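Local coordinates for protein putative NADH-flavin reductase (Lactobacillus casei ATCC 334, PDB 3H2S) that binds NADPH in a Rossmann-type fold and probably acts as an NAD(P)H-dependent oxidoreductase, possibly a flavin reductase, at residues G13-A18 / N191-I196. Sequence-based numbering, arbitrary orientation.
Sequences GSAIVA and NMALAI
The methyl of A193 rests on the backbone of helix 11-22 where A15 passes into I16. A193 CB lies 3.5 Å from A15 O and 4.1 Å from A15 CB. The CA atoms of I16 and A193 are 4.7 Å apart. With alanines on both sides here, the axes of the two short segments approach to 8.4 Å, inclined at 54° with no hydrogen bond between them.

Next to this close point, I16 runs outward toward I196. From CB, a chi1 of -66° turns the longer branch away from its own carbonyl carbon, and on this branch lie both carbons that meet I196. I16 CG1 lies 4.3 Å from A193 CB and 3.9 Å from I196 CD1. One carbon further, I16 CD1 meets I196 CD1 at 3.6 Å, tip to tip, the two side chains crossing at about a right angle. The side chains meet through carbon alone, and the contact is largely buried.

Both isoleucines also touch I103, at the end of strand 99-103, and I196 also touches V101 on that same strand and I156 on strand 153-158. Helix 11-22, which follows the first strand of the Rossmann fold and begins at the NADPH site, packs beside helix 189-201 over the parallel strands of the central sheet.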
loop_
_atom_site.group_PDB
_atom_site.type_symbol
_atom_site.label_atom_id
_atom_site.label_comp_id
_atom_site.label_asym_id
_atom_site.label_seq_id
_atom_site.Cartn_x
_atom_site.Cartn_y
_atom_site.Cartn_z
ATOM N N GLY A 13 0.733 20.475 -9.156
ATOM C CA GLY A 13 0.049 19.881 -10.307
ATOM C C GLY A 13 -0.175 20.808 -11.483
ATOM O O GLY A 13 0.073 20.439 -12.634
ATOM N N SER A 14 -0.621 22.028 -11.205
ATOM C CA SER A 14 -0.923 22.959 -12.272
ATOM C C SER A 14 0.363 23.408 -12.973
ATOM O O SER A 14 0.379 23.605 -14.191
ATOM C CB SER A 14 -1.697 24.161 -11.740
ATOM O OG SER A 14 -0.927 24.874 -10.798
ATOM N N ALA A 15 1.453 23.469 -12.212
ATOM C CA ALA A 15 2.761 23.819 -12.760
ATOM C C ALA A 15 3.263 22.689 -13.661
ATOM O O ALA A 15 3.849 22.938 -14.723
ATOM C CB ALA A 15 3.740 24.071 -11.640
ATOM N N ILE A 16 3.037 21.451 -13.221
ATOM C CA ILE A 16 3.388 20.260 -14.005
ATOM C C ILE A 16 2.605 20.197 -15.317
ATOM O O ILE A 16 3.167 19.904 -16.379
ATOM C CB ILE A 16 3.142 18.971 -13.201
ATOM C CG1 ILE A 16 4.110 18.913 -11.997
ATOM C CG2 ILE A 16 3.293 17.749 -14.101
ATOM C CD1 ILE A 16 3.586 18.079 -10.812
ATOM N N VAL A 17 1.312 20.509 -15.252
ATOM C CA VAL A 17 0.486 20.525 -16.461
ATOM C C VAL A 17 1.019 21.536 -17.468
ATOM O O VAL A 17 1.229 21.207 -18.641
ATOM C CB VAL A 17 -1.006 20.814 -16.153
ATOM C CG1 VAL A 17 -1.783 21.096 -17.455
ATOM C CG2 VAL A 17 -1.632 19.639 -15.414
ATOM N N ALA A 18 1.391 22.721 -16.977
ATOM C CA ALA A 18 1.909 23.777 -17.842
ATOM C C ALA A 18 3.246 23.386 -18.480
ATOM O O ALA A 18 3.446 23.557 -19.688
ATOM C CB ALA A 18 2.057 25.088 -17.053
ATOM N N ASN A 191 10.092 25.032 -10.693
ATOM C CA ASN A 191 11.329 24.244 -10.753
ATOM C C ASN A 191 11.140 22.758 -10.452
ATOM O O ASN A 191 11.707 21.895 -11.144
ATOM C CB ASN A 191 12.392 24.850 -9.827
ATOM C CG ASN A 191 13.153 25.963 -10.493
ATOM O OD1 ASN A 191 13.301 25.963 -11.716
ATOM N ND2 ASN A 191 13.516 26.989 -9.723
HETATM N N MSE A 192 10.210 22.462 -9.546
HETATM C CA MSE A 192 9.758 21.091 -9.358
HETATM C C MSE A 192 9.187 20.541 -10.664
HETATM O O MSE A 192 9.468 19.396 -11.029
HETATM C CB MSE A 192 8.714 21.003 -8.227
HETATM C CG MSE A 192 8.097 19.621 -8.079
HETATM SE SE MSE A 192 9.413 18.239 -7.571
HETATM C CE MSE A 192 9.678 18.765 -5.710
ATOM N N ALA A 193 8.406 21.354 -11.371
ATOM C CA ALA A 193 7.864 20.930 -12.660
ATOM C C ALA A 193 8.986 20.602 -13.662
ATOM O O ALA A 193 8.898 19.608 -14.381
ATOM C CB ALA A 193 6.912 21.991 -13.245
ATOM N N LEU A 194 10.003 21.459 -13.729
ATOM C CA LEU A 194 11.180 21.188 -14.567
ATOM C C LEU A 194 11.767 19.826 -14.239
ATOM O O LEU A 194 12.081 19.044 -15.136
ATOM C CB LEU A 194 12.273 22.256 -14.376
ATOM C CG LEU A 194 12.074 23.673 -14.920
ATOM C CD1 LEU A 194 13.392 24.452 -14.831
ATOM C CD2 LEU A 194 11.551 23.651 -16.353
ATOM N N ALA A 195 12.003 19.591 -12.952
ATOM C CA ALA A 195 12.633 18.351 -12.483
ATOM C C ALA A 195 11.802 17.115 -12.828
ATOM O O ALA A 195 12.329 16.080 -13.198
ATOM C CB ALA A 195 12.895 18.432 -10.956
ATOM N N ILE A 196 10.494 17.208 -12.622
ATOM C CA ILE A 196 9.596 16.129 -12.965
ATOM C C ILE A 196 9.589 15.799 -14.453
ATOM O O ILE A 196 9.770 14.642 -14.830
ATOM C CB ILE A 196 8.176 16.427 -12.450
ATOM C CG1 ILE A 196 8.179 16.377 -10.908
ATOM C CG2 ILE A 196 7.176 15.421 -13.043
ATOM C CD1 ILE A 196 6.864 16.810 -10.256
#